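Local coordinates for alcohol dehydrogenase superfamily protein (Novosphingobium aromaticivorans, PDB 3GAZ) that probably acts as an NADP-dependent oxidoreductase of the medium-chain dehydrogenase/reductase superfamily, though its substrate is not established, at residues 68-72 and 128-133; 138-143 and 170-174; 165-169 and 296-300; 215-220 and 232-238; 243-248 and 263-267. All blocks are in the same frame, centred on the assembly; numbering follows the deposited sequence.

Interaction 1 (68-72 and 128-133)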
# COMPACT_ATOMS: atom_id res chain seq x y z
N GLY A 68 10.14 -8.75 -0.60
CA GLY A 68 10.25 -9.88 0.31
C GLY A 68 9.04 -9.85 1.22
O GLY A 68 8.76 -8.83 1.84
N MSE A 69 8.32 -10.97 1.31
CA MSE A 69 7.11 -11.02 2.12
C MSE A 69 7.20 -11.80 3.43
O MSE A 69 6.52 -11.46 4.41
CB MSE A 69 5.97 -11.60 1.26
CG MSE A 69 5.81 -10.94 -0.10
SE MSE A 69 4.60 -11.78 -1.18
CE MSE A 69 5.59 -12.78 -2.07
N ASP A 70 8.02 -12.85 3.45
CA ASP A 70 8.18 -13.70 4.64
C ASP A 70 9.44 -13.38 5.45
O ASP A 70 10.47 -13.00 4.89
CB ASP A 70 8.26 -15.18 4.24
CG ASP A 70 6.97 -15.72 3.66
OD1 ASP A 70 5.88 -15.40 4.20
OD2 ASP A 70 7.04 -16.50 2.68
N LEU A 71 9.35 -13.56 6.76
CA LEU A 71 10.51 -13.34 7.61
C LEU A 71 10.56 -14.27 8.80
O LEU A 71 9.59 -14.95 9.14
CB LEU A 71 10.58 -11.89 8.10
CG LEU A 71 9.49 -11.31 9.02
CD1 LEU A 71 9.50 -12.00 10.38
CD2 LEU A 71 9.77 -9.81 9.19
N ALA A 72 11.74 -14.31 9.42
CA ALA A 72 11.99 -15.10 10.62
C ALA A 72 13.10 -14.32 11.30
O ALA A 72 14.11 -13.98 10.67
CB ALA A 72 12.46 -16.50 10.26
N ALA A 128 12.10 -21.60 8.99
CA ALA A 128 10.89 -20.90 9.41
C ALA A 128 10.52 -19.76 8.45
O ALA A 128 9.34 -19.50 8.23
CB ALA A 128 11.07 -20.35 10.81
N SER A 129 11.53 -19.10 7.88
CA SER A 129 11.29 -17.98 6.97
C SER A 129 10.54 -18.32 5.67
O SER A 129 9.90 -17.45 5.09
CB SER A 129 12.61 -17.29 6.62
OG SER A 129 13.37 -18.08 5.72
N VAL A 130 10.62 -19.56 5.22
CA VAL A 130 9.95 -19.94 3.97
C VAL A 130 8.57 -20.55 4.18
O VAL A 130 7.93 -20.99 3.22
CB VAL A 130 10.79 -20.95 3.16
CG1 VAL A 130 12.11 -20.33 2.77
CG2 VAL A 130 11.01 -22.23 3.98
N LEU A 131 8.10 -20.56 5.42
CA LEU A 131 6.81 -21.17 5.75
C LEU A 131 5.54 -20.29 5.71
O LEU A 131 4.52 -20.70 5.16
CB LEU A 131 6.93 -21.83 7.13
CG LEU A 131 6.14 -23.08 7.49
CD1 LEU A 131 6.31 -24.16 6.42
CD2 LEU A 131 6.66 -23.60 8.84
N PRO A 132 5.59 -19.08 6.29
CA PRO A 132 4.42 -18.18 6.34
C PRO A 132 3.44 -18.12 5.16
O PRO A 132 2.34 -18.65 5.25
CB PRO A 132 5.05 -16.83 6.65
CG PRO A 132 6.18 -17.21 7.57
CD PRO A 132 6.79 -18.40 6.82
N LEU A 133 3.82 -17.47 4.06
CA LEU A 133 2.91 -17.34 2.92
C LEU A 133 2.32 -18.64 2.40
O LEU A 133 1.09 -18.77 2.31
CB LEU A 133 3.59 -16.62 1.74
CG LEU A 133 2.73 -16.55 0.47
CD1 LEU A 133 1.41 -15.82 0.77
CD2 LEU A 133 3.49 -15.83 -0.63
O HOH W 1 6.02 -19.06 2.40
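Asp70 OD1 accepts the backbone N-H of Leu133 at 2.9 Å (OD1 to N); the nitrogen lies on the syn side of the carboxylate, 28° out of its plane. The same oxygen lies against the proline ring, 3.0 Å from Pro132 CB, while Asp70 OD2 takes a hydrogen from water 1, which also donates to Val130 O. With CG beside the backbone N and anti to the carbonyl carbon (chi1 -67°), OD1 reaches Leu133 N. The strand runs close enough to put Asp70 CB 2.9 Å from Ser129 O. The Asp70-Leu133 bond ties strand 70-78, in the mixed sheet of the GroES-like half of the medium-chain dehydrogenase fold, to the N-terminal part of helix 132-145. Were Asp70 replaced by an alanine, Leu133 N would probably lose its acceptor and water 1 one of its holds. Apolar contacts add to this: the selenomethionine Met69 brings CE to within 4.0 Å of Leu133 CD2, and Ala72, small enough to let the chains come close, sets CB 3.7 Å from Ser129 CB. Ser129 OG itself turns back to Arg126 O. Farther out, the Asp70 backbone pairs with Gly43 and its carbonyl O accepts from Thr104 OG1.

Interaction 2 (138-143 and 170-174)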
# COMPACT_ATOMS: atom_id res chain seq x y z
N ALA A 138 -2.05 -22.45 1.83
CA ALA A 138 -2.54 -23.83 1.90
C ALA A 138 -3.68 -23.96 2.90
O ALA A 138 -4.67 -24.66 2.65
CB ALA A 138 -1.40 -24.76 2.29
N TRP A 139 -3.54 -23.29 4.04
CA TRP A 139 -4.55 -23.35 5.10
C TRP A 139 -5.87 -22.69 4.72
O TRP A 139 -6.95 -23.22 5.01
CB TRP A 139 -4.00 -22.71 6.37
CG TRP A 139 -4.90 -22.84 7.56
CD1 TRP A 139 -5.97 -22.05 7.87
CD2 TRP A 139 -4.82 -23.84 8.58
NE1 TRP A 139 -6.56 -22.49 9.03
CE2 TRP A 139 -5.88 -23.59 9.49
CE3 TRP A 139 -3.96 -24.92 8.82
CZ2 TRP A 139 -6.10 -24.39 10.62
CZ3 TRP A 139 -4.18 -25.71 9.94
CH2 TRP A 139 -5.24 -25.44 10.83
N GLU A 140 -5.81 -21.52 4.08
CA GLU A 140 -7.04 -20.84 3.71
C GLU A 140 -7.86 -21.68 2.75
O GLU A 140 -9.09 -21.66 2.79
CB GLU A 140 -6.75 -19.48 3.07
CG GLU A 140 -5.95 -18.54 3.97
CD GLU A 140 -6.11 -17.08 3.58
OE1 GLU A 140 -6.10 -16.78 2.37
OE2 GLU A 140 -6.22 -16.24 4.50
N GLY A 141 -7.18 -22.44 1.90
CA GLY A 141 -7.89 -23.27 0.94
C GLY A 141 -8.43 -24.55 1.53
O GLY A 141 -9.61 -24.88 1.37
N LEU A 142 -7.56 -25.27 2.24
CA LEU A 142 -7.92 -26.55 2.84
C LEU A 142 -8.84 -26.47 4.06
O LEU A 142 -9.71 -27.33 4.23
CB LEU A 142 -6.66 -27.31 3.25
CG LEU A 142 -5.69 -27.75 2.15
CD1 LEU A 142 -4.43 -28.31 2.80
CD2 LEU A 142 -6.36 -28.78 1.26
N VAL A 143 -8.65 -25.46 4.90
CA VAL A 143 -9.45 -25.34 6.11
C VAL A 143 -10.54 -24.27 6.04
O VAL A 143 -11.72 -24.58 6.14
CB VAL A 143 -8.55 -25.09 7.33
CG1 VAL A 143 -9.38 -25.04 8.61
CG2 VAL A 143 -7.49 -26.19 7.42
N ILE A 170 -0.59 -30.52 5.76
CA ILE A 170 -1.73 -30.04 6.54
C ILE A 170 -2.86 -31.07 6.41
O ILE A 170 -3.43 -31.50 7.41
CB ILE A 170 -2.24 -28.66 6.04
CG1 ILE A 170 -1.25 -27.57 6.42
CG2 ILE A 170 -3.62 -28.36 6.64
CD1 ILE A 170 -1.62 -26.19 5.91
N ALA A 171 -3.15 -31.46 5.17
CA ALA A 171 -4.21 -32.43 4.89
C ALA A 171 -3.97 -33.74 5.63
O ALA A 171 -4.89 -34.29 6.23
CB ALA A 171 -4.30 -32.68 3.39
N LEU A 172 -2.74 -34.25 5.59
CA LEU A 172 -2.42 -35.50 6.26
C LEU A 172 -2.64 -35.39 7.76
O LEU A 172 -3.23 -36.27 8.38
CB LEU A 172 -0.96 -35.90 5.98
CG LEU A 172 -0.70 -36.45 4.57
CD1 LEU A 172 0.79 -36.50 4.29
CD2 LEU A 172 -1.33 -37.84 4.46
N ALA A 173 -2.16 -34.29 8.34
CA ALA A 173 -2.31 -34.06 9.77
C ALA A 173 -3.78 -34.03 10.18
O ALA A 173 -4.13 -34.44 11.29
CB ALA A 173 -1.63 -32.76 10.17
N ARG A 174 -4.64 -33.55 9.29
CA ARG A 174 -6.07 -33.47 9.60
C ARG A 174 -6.85 -34.75 9.31
O ARG A 174 -8.08 -34.74 9.31
CB ARG A 174 -6.69 -32.27 8.87
CG ARG A 174 -6.04 -30.95 9.28
CD ARG A 174 -6.68 -29.76 8.59
NE ARG A 174 -7.96 -29.39 9.18
CZ ARG A 174 -8.11 -28.80 10.36
NH1 ARG A 174 -7.05 -28.51 11.10
NH2 ARG A 174 -9.33 -28.49 10.80
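Helix 132-145 packs on the C-terminal end of helix 162-173, the helix that follows the first strand of the Rossmann-type domain, through Ala138, Trp139, Leu142 and Val143 against Ile170, Ala171 and Arg174. Ile170 fills the middle. Its CG1 stands beside the backbone N (chi1 -72°) and the extended chain carries CD1 to 3.9 Å from Ala138 CB, a residue short enough to admit it. The same CD1 meets Trp139 at the edge of the indole, near its plane, 3.9 Å from CE3. The other branch, Ile170 CG2, lies 3.9 Å from Leu142 CD1, and Leu142 CD1 also touches Ala171.

Val143 joins the apolar part to the arginine. Its CG2 sits over the centre of the Trp139 ring, 3.6 Å above the plane, and also over one face of the Arg174 guanidinium, 3.7 Å from NE. The two flat groups are turned 70° apart, with NH1 of Arg174 approaching Trp139 CH2 at 3.6 Å. A bend at chi3 (77°) swings the guanidinium toward Val143, and NE is buried there without a hydrogen-bond partner in the model. No polar bond crosses between the helices: branched aliphatic chains, one broad ring and the flat side of an arginine do the work. Such close, largely apolar helix-helix packing is characteristic of the layer of helices lying on a Rossmann-type parallel sheet.

Interaction 3 (165-169 and 296-300)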
# COMPACT_ATOMS: atom_id res chain seq x y z
N HIS A 165 3.58 -28.67 -1.12
CA HIS A 165 4.17 -29.50 -0.09
C HIS A 165 3.61 -29.24 1.30
O HIS A 165 3.53 -30.15 2.12
CB HIS A 165 5.71 -29.40 -0.10
CG HIS A 165 6.27 -28.19 0.59
ND1 HIS A 165 6.20 -26.92 0.05
CD2 HIS A 165 6.95 -28.07 1.76
CE1 HIS A 165 6.83 -26.07 0.85
NE2 HIS A 165 7.29 -26.74 1.89
N VAL A 166 3.21 -28.00 1.58
CA VAL A 166 2.65 -27.71 2.89
C VAL A 166 1.18 -28.12 2.92
O VAL A 166 0.67 -28.53 3.97
CB VAL A 166 2.81 -26.21 3.26
CG1 VAL A 166 4.28 -25.90 3.51
CG2 VAL A 166 2.26 -25.32 2.15
N ALA A 167 0.50 -28.04 1.78
CA ALA A 167 -0.90 -28.44 1.70
C ALA A 167 -0.99 -29.94 1.98
O ALA A 167 -1.90 -30.40 2.65
CB ALA A 167 -1.46 -28.12 0.32
N ILE A 168 -0.04 -30.70 1.44
CA ILE A 168 -0.00 -32.15 1.65
C ILE A 168 0.09 -32.47 3.14
O ILE A 168 -0.66 -33.31 3.66
CB ILE A 168 1.23 -32.80 0.97
CG1 ILE A 168 1.04 -32.84 -0.54
CG2 ILE A 168 1.46 -34.20 1.55
CD1 ILE A 168 2.24 -33.37 -1.29
N GLN A 169 1.01 -31.81 3.83
CA GLN A 169 1.23 -32.05 5.25
C GLN A 169 0.07 -31.61 6.13
O GLN A 169 -0.21 -32.25 7.15
CB GLN A 169 2.54 -31.39 5.68
CG GLN A 169 3.75 -31.95 4.92
CD GLN A 169 5.06 -31.28 5.28
OE1 GLN A 169 5.58 -31.47 6.37
NE2 GLN A 169 5.59 -30.47 4.37
N LYS A 296 4.80 -33.13 12.26
CA LYS A 296 3.90 -33.36 11.14
C LYS A 296 4.04 -32.30 10.06
O LYS A 296 3.34 -32.34 9.04
CB LYS A 296 2.45 -33.43 11.63
CG LYS A 296 2.18 -34.64 12.51
CD LYS A 296 0.71 -34.76 12.87
CE LYS A 296 0.43 -36.06 13.60
NZ LYS A 296 -1.03 -36.32 13.75
N LEU A 297 4.95 -31.36 10.27
CA LEU A 297 5.19 -30.29 9.30
C LEU A 297 6.66 -29.93 9.20
O LEU A 297 7.30 -29.59 10.19
CB LEU A 297 4.39 -29.04 9.68
CG LEU A 297 4.67 -27.79 8.83
CD1 LEU A 297 4.30 -28.05 7.37
CD2 LEU A 297 3.88 -26.62 9.38
N ALA A 298 7.17 -29.99 7.98
CA ALA A 298 8.56 -29.66 7.70
C ALA A 298 8.62 -28.92 6.37
O ALA A 298 8.23 -29.46 5.33
CB ALA A 298 9.40 -30.92 7.63
N PRO A 299 9.10 -27.67 6.38
CA PRO A 299 9.17 -26.92 5.12
C PRO A 299 10.24 -27.52 4.21
O PRO A 299 11.24 -28.06 4.68
CB PRO A 299 9.55 -25.52 5.59
CG PRO A 299 10.45 -25.81 6.76
CD PRO A 299 9.68 -26.90 7.49
N ARG A 300 10.01 -27.46 2.90
CA ARG A 300 10.98 -27.96 1.95
C ARG A 300 11.90 -26.78 1.68
O ARG A 300 11.49 -25.79 1.05
CB ARG A 300 10.30 -28.42 0.66
CG ARG A 300 11.20 -29.31 -0.20
CD ARG A 300 10.55 -29.69 -1.52
NE ARG A 300 11.35 -30.69 -2.22
CZ ARG A 300 11.13 -31.07 -3.48
NH1 ARG A 300 10.14 -30.53 -4.18
NH2 ARG A 300 11.90 -32.01 -4.03
O HOH W 2 1.61 -34.07 7.90
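Gln169 grips the backbone of Ala298 with both ends of its amide, and here the contact is tightest. With CG anti to the carbonyl carbon (chi1 -60°), the extended chain carries the amide out to Ala298. OE1 accepts from Ala298 N at 2.7 Å, the donor tilted 21° from the carbonyl plane of the glutamine, while NE2 gives a hydrogen to Ala298 O at 3.0 Å, nearly straight at 163°. A second NE2 hydrogen bond runs 3.1 Å to His165 O, one turn back on its own helix. His165 O and Ala298 O both lie near the amide plane of Gln169; with the bond to OE1, three bonds hold its rotation. Glutamine suits the place because a single amide can supply a donor and an acceptor to a loop that forms no regular strand.

His165 adds a packed ring. Arg300 CB makes a CH-pi contact over one face, 3.8 Å from the ring centroid, and Val166 CG1 covers the opposite face; ND1 is held by Gly161 O. The extended Arg300 chain leads away to a salt bridge with Asp186 and a cation-pi contact with Tyr189.

Toward Lys296 the fit is looser. Its side chain runs outward, and water 2 donates to Gln169 O and to Lys296 O. Ala298 too is exposed, whereas Gln169 is buried.

Leu297 turns inward to Phe135 of helix 132-145 and to Ala288, Leu291 and Val292 of helix 278-293, whereas Pro299 meets Val130 and Leu131. The loop runs along helix 162-173, with helix 184-193 beside His165, toward strand 306-307.

Interaction 4 (215-220 and 232-238)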
# COMPACT_ATOMS: atom_id res chain seq x y z
N GLN A 215 -14.32 -42.56 -8.86
CA GLN A 215 -15.26 -41.60 -8.30
C GLN A 215 -14.72 -40.17 -8.31
O GLN A 215 -15.48 -39.21 -8.49
CB GLN A 215 -15.59 -41.96 -6.84
CG GLN A 215 -16.34 -43.27 -6.65
CD GLN A 215 -17.65 -43.31 -7.41
OE1 GLN A 215 -17.73 -43.89 -8.50
NE2 GLN A 215 -18.68 -42.68 -6.86
N GLY A 216 -13.42 -40.03 -8.12
CA GLY A 216 -12.82 -38.71 -8.06
C GLY A 216 -12.47 -38.44 -6.61
O GLY A 216 -12.67 -39.31 -5.76
N PHE A 217 -11.96 -37.25 -6.32
CA PHE A 217 -11.55 -36.88 -4.96
C PHE A 217 -12.52 -35.89 -4.29
O PHE A 217 -13.07 -35.02 -4.96
CB PHE A 217 -10.15 -36.26 -5.01
CG PHE A 217 -9.12 -37.12 -5.69
CD1 PHE A 217 -8.31 -37.98 -4.96
CD2 PHE A 217 -8.98 -37.07 -7.08
CE1 PHE A 217 -7.37 -38.79 -5.60
CE2 PHE A 217 -8.04 -37.87 -7.72
CZ PHE A 217 -7.23 -38.73 -6.98
N ASP A 218 -12.71 -36.03 -2.98
CA ASP A 218 -13.59 -35.12 -2.24
C ASP A 218 -13.11 -33.68 -2.34
O ASP A 218 -13.91 -32.74 -2.47
CB ASP A 218 -13.66 -35.49 -0.76
CG ASP A 218 -14.23 -36.87 -0.51
OD1 ASP A 218 -15.28 -37.20 -1.10
OD2 ASP A 218 -13.63 -37.62 0.29
N LEU A 219 -11.79 -33.50 -2.27
CA LEU A 219 -11.20 -32.17 -2.32
C LEU A 219 -9.98 -32.09 -3.24
O LEU A 219 -9.09 -32.94 -3.16
CB LEU A 219 -10.80 -31.75 -0.90
CG LEU A 219 -10.13 -30.40 -0.65
CD1 LEU A 219 -11.03 -29.26 -1.15
CD2 LEU A 219 -9.87 -30.25 0.85
N VAL A 220 -9.94 -31.09 -4.11
CA VAL A 220 -8.81 -30.91 -5.01
C VAL A 220 -8.21 -29.51 -4.83
O VAL A 220 -8.92 -28.51 -4.94
CB VAL A 220 -9.21 -31.05 -6.50
CG1 VAL A 220 -7.97 -30.84 -7.39
CG2 VAL A 220 -9.81 -32.44 -6.76
N SER A 232 -8.35 -30.12 -12.44
CA SER A 232 -8.88 -30.27 -11.09
C SER A 232 -10.40 -30.44 -11.13
O SER A 232 -10.97 -31.22 -10.36
CB SER A 232 -8.52 -29.04 -10.24
OG SER A 232 -7.11 -28.90 -10.14
N PHE A 233 -11.05 -29.71 -12.02
CA PHE A 233 -12.50 -29.81 -12.16
C PHE A 233 -12.82 -31.23 -12.64
O PHE A 233 -13.87 -31.78 -12.34
CB PHE A 233 -13.03 -28.81 -13.19
CG PHE A 233 -12.97 -27.36 -12.75
CD1 PHE A 233 -12.74 -27.02 -11.42
CD2 PHE A 233 -13.23 -26.34 -13.66
CE1 PHE A 233 -12.76 -25.68 -11.00
CE2 PHE A 233 -13.25 -25.00 -13.26
CZ PHE A 233 -13.02 -24.68 -11.92
N SER A 234 -11.89 -31.80 -13.40
CA SER A 234 -12.08 -33.14 -13.94
C SER A 234 -11.88 -34.24 -12.89
O SER A 234 -12.55 -35.27 -12.93
CB SER A 234 -11.11 -33.35 -15.12
OG SER A 234 -11.27 -34.63 -15.69
N ALA A 235 -10.98 -34.01 -11.95
CA ALA A 235 -10.68 -34.99 -10.90
C ALA A 235 -11.58 -34.97 -9.67
O ALA A 235 -11.61 -35.93 -8.90
CB ALA A 235 -9.22 -34.82 -10.46
N VAL A 236 -12.32 -33.88 -9.47
CA VAL A 236 -13.19 -33.75 -8.30
C VAL A 236 -14.40 -34.69 -8.34
O VAL A 236 -14.97 -34.95 -9.40
CB VAL A 236 -13.66 -32.28 -8.12
CG1 VAL A 236 -14.67 -31.90 -9.19
CG2 VAL A 236 -14.24 -32.08 -6.72
N LYS A 237 -14.77 -35.19 -7.16
CA LYS A 237 -15.91 -36.10 -7.00
C LYS A 237 -17.21 -35.30 -7.09
O LYS A 237 -17.20 -34.09 -6.89
CB LYS A 237 -15.81 -36.80 -5.64
CG LYS A 237 -16.98 -37.73 -5.29
CD LYS A 237 -16.81 -38.33 -3.89
CE LYS A 237 -15.58 -39.22 -3.80
NZ LYS A 237 -15.33 -39.74 -2.42
N ARG A 238 -18.31 -35.97 -7.40
CA ARG A 238 -19.61 -35.31 -7.48
C ARG A 238 -19.90 -34.70 -6.11
O ARG A 238 -19.70 -35.36 -5.09
CB ARG A 238 -20.71 -36.31 -7.85
CG ARG A 238 -22.14 -35.76 -7.74
CD ARG A 238 -23.13 -36.77 -8.32
NE ARG A 238 -22.78 -37.05 -9.71
CZ ARG A 238 -22.88 -36.17 -10.69
NH1 ARG A 238 -23.33 -34.95 -10.45
NH2 ARG A 238 -22.48 -36.49 -11.92
O HOH W 3 -18.21 -38.70 -8.70
O HOH W 4 -12.79 -40.23 -3.15
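Lys237 and Asp218 lie side by side and point the same way, their ends joined by a salt bridge of 2.9 Å from NZ to Asp218 OD1. The ammonium comes from above the carboxylate plane, 42° out of it. A bend at chi3 (-64°) in an otherwise extended lysine chain brings the amine to Asp218 OD1 and near Gly216 O, to which water 4 links it. A methionine in its place would probably leave Asp218 OD1 without this charged mate and water 4 without its lysine anchor.

Beside the salt bridge the backbones run parallel. Phe217 N donates to Ala235 O at 2.9 Å, and Lys237 N returns a bond of 2.8 Å to Phe217 O. Phe217 and Val236 are paired in a parallel bridge from which their side chains diverge. Ala235 O lies at the edge of the Phe217 ring, 3.4 Å from CD2, and Ala235 CB packs near CD2. Gly216 fits because a CB would collide with Ala235 O. Val220 points across at the helix, with CG1 pressed unusually close, 3.4 Å, to Ser232 CB, and CG2 against Val236.

Strand 217-222, helix 227-235 and strand 240-244 form a beta-alpha-beta crossover; the chain leaving the helix pairs briefly, through strand 236-237, with the start of strand 217-222 before entering strand 240-244, in keeping with a Rossmann-type domain.

Interaction 5 (243-248 and 263-267)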
# COMPACT_ATOMS: atom_id res chain seq x y z
N VAL A 243 -10.42 -26.04 -4.83
CA VAL A 243 -9.94 -24.72 -4.42
C VAL A 243 -8.66 -24.42 -5.20
O VAL A 243 -7.92 -25.33 -5.59
CB VAL A 243 -9.65 -24.65 -2.89
CG1 VAL A 243 -10.89 -25.05 -2.11
CG2 VAL A 243 -8.47 -25.54 -2.53
N SER A 244 -8.40 -23.14 -5.43
CA SER A 244 -7.20 -22.73 -6.16
C SER A 244 -6.67 -21.42 -5.62
O SER A 244 -7.43 -20.57 -5.16
CB SER A 244 -7.51 -22.57 -7.65
OG SER A 244 -6.38 -22.03 -8.34
N CYS A 245 -5.35 -21.27 -5.67
CA CYS A 245 -4.72 -20.04 -5.22
C CYS A 245 -4.11 -19.32 -6.43
O CYS A 245 -3.31 -18.40 -6.28
CB CYS A 245 -3.65 -20.33 -4.16
SG CYS A 245 -2.37 -21.51 -4.65
N LEU A 246 -4.52 -19.75 -7.62
CA LEU A 246 -4.05 -19.16 -8.87
C LEU A 246 -5.17 -19.20 -9.91
O LEU A 246 -4.91 -19.37 -11.10
CB LEU A 246 -2.83 -19.91 -9.42
CG LEU A 246 -1.45 -19.54 -8.89
CD1 LEU A 246 -0.40 -20.47 -9.47
CD2 LEU A 246 -1.13 -18.09 -9.23
N GLY A 247 -6.41 -19.06 -9.45
CA GLY A 247 -7.55 -19.11 -10.36
C GLY A 247 -7.93 -17.74 -10.89
O GLY A 247 -9.02 -17.23 -10.60
N TRP A 248 -7.05 -17.16 -11.69
CA TRP A 248 -7.28 -15.83 -12.26
C TRP A 248 -7.78 -15.85 -13.69
O TRP A 248 -8.41 -14.89 -14.14
CB TRP A 248 -6.00 -15.00 -12.18
CG TRP A 248 -5.41 -14.95 -10.81
CD1 TRP A 248 -4.37 -15.70 -10.34
CD2 TRP A 248 -5.85 -14.14 -9.73
NE1 TRP A 248 -4.14 -15.40 -9.02
CE2 TRP A 248 -5.03 -14.44 -8.62
CE3 TRP A 248 -6.86 -13.17 -9.58
CZ2 TRP A 248 -5.19 -13.82 -7.37
CZ3 TRP A 248 -7.02 -12.56 -8.35
CH2 TRP A 248 -6.19 -12.88 -7.26
N TYR A 263 -16.46 -24.72 -6.19
CA TYR A 263 -15.12 -24.14 -6.36
C TYR A 263 -14.97 -22.89 -5.49
O TYR A 263 -15.91 -22.11 -5.37
CB TYR A 263 -14.88 -23.77 -7.83
CG TYR A 263 -13.67 -22.88 -8.03
CD1 TYR A 263 -12.38 -23.40 -7.99
CD2 TYR A 263 -13.81 -21.50 -8.20
CE1 TYR A 263 -11.25 -22.57 -8.10
CE2 TYR A 263 -12.70 -20.66 -8.30
CZ TYR A 263 -11.43 -21.20 -8.25
OH TYR A 263 -10.34 -20.37 -8.33
N SER A 264 -13.80 -22.70 -4.90
CA SER A 264 -13.53 -21.52 -4.07
C SER A 264 -12.16 -20.96 -4.41
O SER A 264 -11.22 -21.71 -4.65
CB SER A 264 -13.56 -21.87 -2.58
OG SER A 264 -14.83 -22.32 -2.16
N GLY A 265 -12.06 -19.64 -4.44
CA GLY A 265 -10.78 -19.02 -4.74
C GLY A 265 -10.01 -18.70 -3.47
O GLY A 265 -10.60 -18.60 -2.39
N VAL A 266 -8.70 -18.55 -3.59
CA VAL A 266 -7.85 -18.23 -2.44
C VAL A 266 -6.97 -17.04 -2.81
O VAL A 266 -6.32 -17.04 -3.86
CB VAL A 266 -6.93 -19.41 -2.05
CG1 VAL A 266 -6.02 -19.00 -0.89
CG2 VAL A 266 -7.77 -20.62 -1.65
N PHE A 267 -6.96 -16.02 -1.96
CA PHE A 267 -6.15 -14.82 -2.20
C PHE A 267 -5.71 -14.29 -0.84
O PHE A 267 -6.36 -13.44 -0.24
CB PHE A 267 -6.98 -13.77 -2.95
CG PHE A 267 -6.20 -12.55 -3.34
CD1 PHE A 267 -4.99 -12.66 -4.01
CD2 PHE A 267 -6.67 -11.27 -3.02
CE1 PHE A 267 -4.25 -11.53 -4.36
CE2 PHE A 267 -5.94 -10.14 -3.37
CZ PHE A 267 -4.73 -10.27 -4.04
O HOH W 5 -10.66 -17.57 -8.64
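Trp248 sets the edge of its six-membered ring on the face of Phe267, an offset edge-to-face pair with planes at 88° and centroids 5.3 Å apart; the nearest atoms are Trp248 CH2 and Phe267 CD1, at 3.5 Å. The indole also stacks on His58. Tyr263 uses its edge instead: Ser244 CB lies in the ring plane, 3.6 Å from the hydroxyl OH, and water 5 meets that OH from the same plane, linking it to Gly247 O, to which the water donates. The phenol lies alongside the neighbouring strand because Tyr263 chi1 (167°) turns CG away from the backbone N. Gly247, at the centre of an inverse gamma turn, passes so close to that OH that a CB there would clash with it.

The strands themselves run parallel. Ser244 N donates to Ser264 O, long at 3.3 Å, and Val266 N makes a weak bond to Ser244 O at 2.9 Å. Ser244 opens an ST turn, its OG accepting from Leu246 N at 3.0 Å while also bonding to Asp222. Val266, a compact branched chain and itself buried, sets its CB 4.0 Å from Cys245 CB.

These are the last two strands of the parallel sheet, joined through helix 254-258. Val243 and Ser264 lie on one face of it, Ser244 on the other, where Leu229 of helix 227-235 meets Ser244 and Tyr263. Tyr221 of strand 217-222 touches Val243, Cys245 and Val266; helix 132-145 touches Cys245, Ser264 and Val266.

Overall arrangement
Interaction 3 touches both 1 and 2, which share helix 132-145 without meeting: Leu131 packs on Pro299 and Val166, and Ala138 on Val166. Interactions 2 and 3 also share helix 162-173. Their chemistry differs with place: a carboxylate bond to a helix in 1, apolar interlocking in 2, an amide gripping a loop in 3, where Lys296 opens to solvent. Interaction 5 joins two strands of the parallel sheet, interaction 4 one of its strands to the helix and short strand that follow; Val220 O and Val243 N link them. Both rest largely on backbone bonds, with a partly exposed salt bridge in 4 and an aromatic pair at the more open rim in 5. Leu142 against Leu219 and Gly141 against Val266 connect sheet and helices.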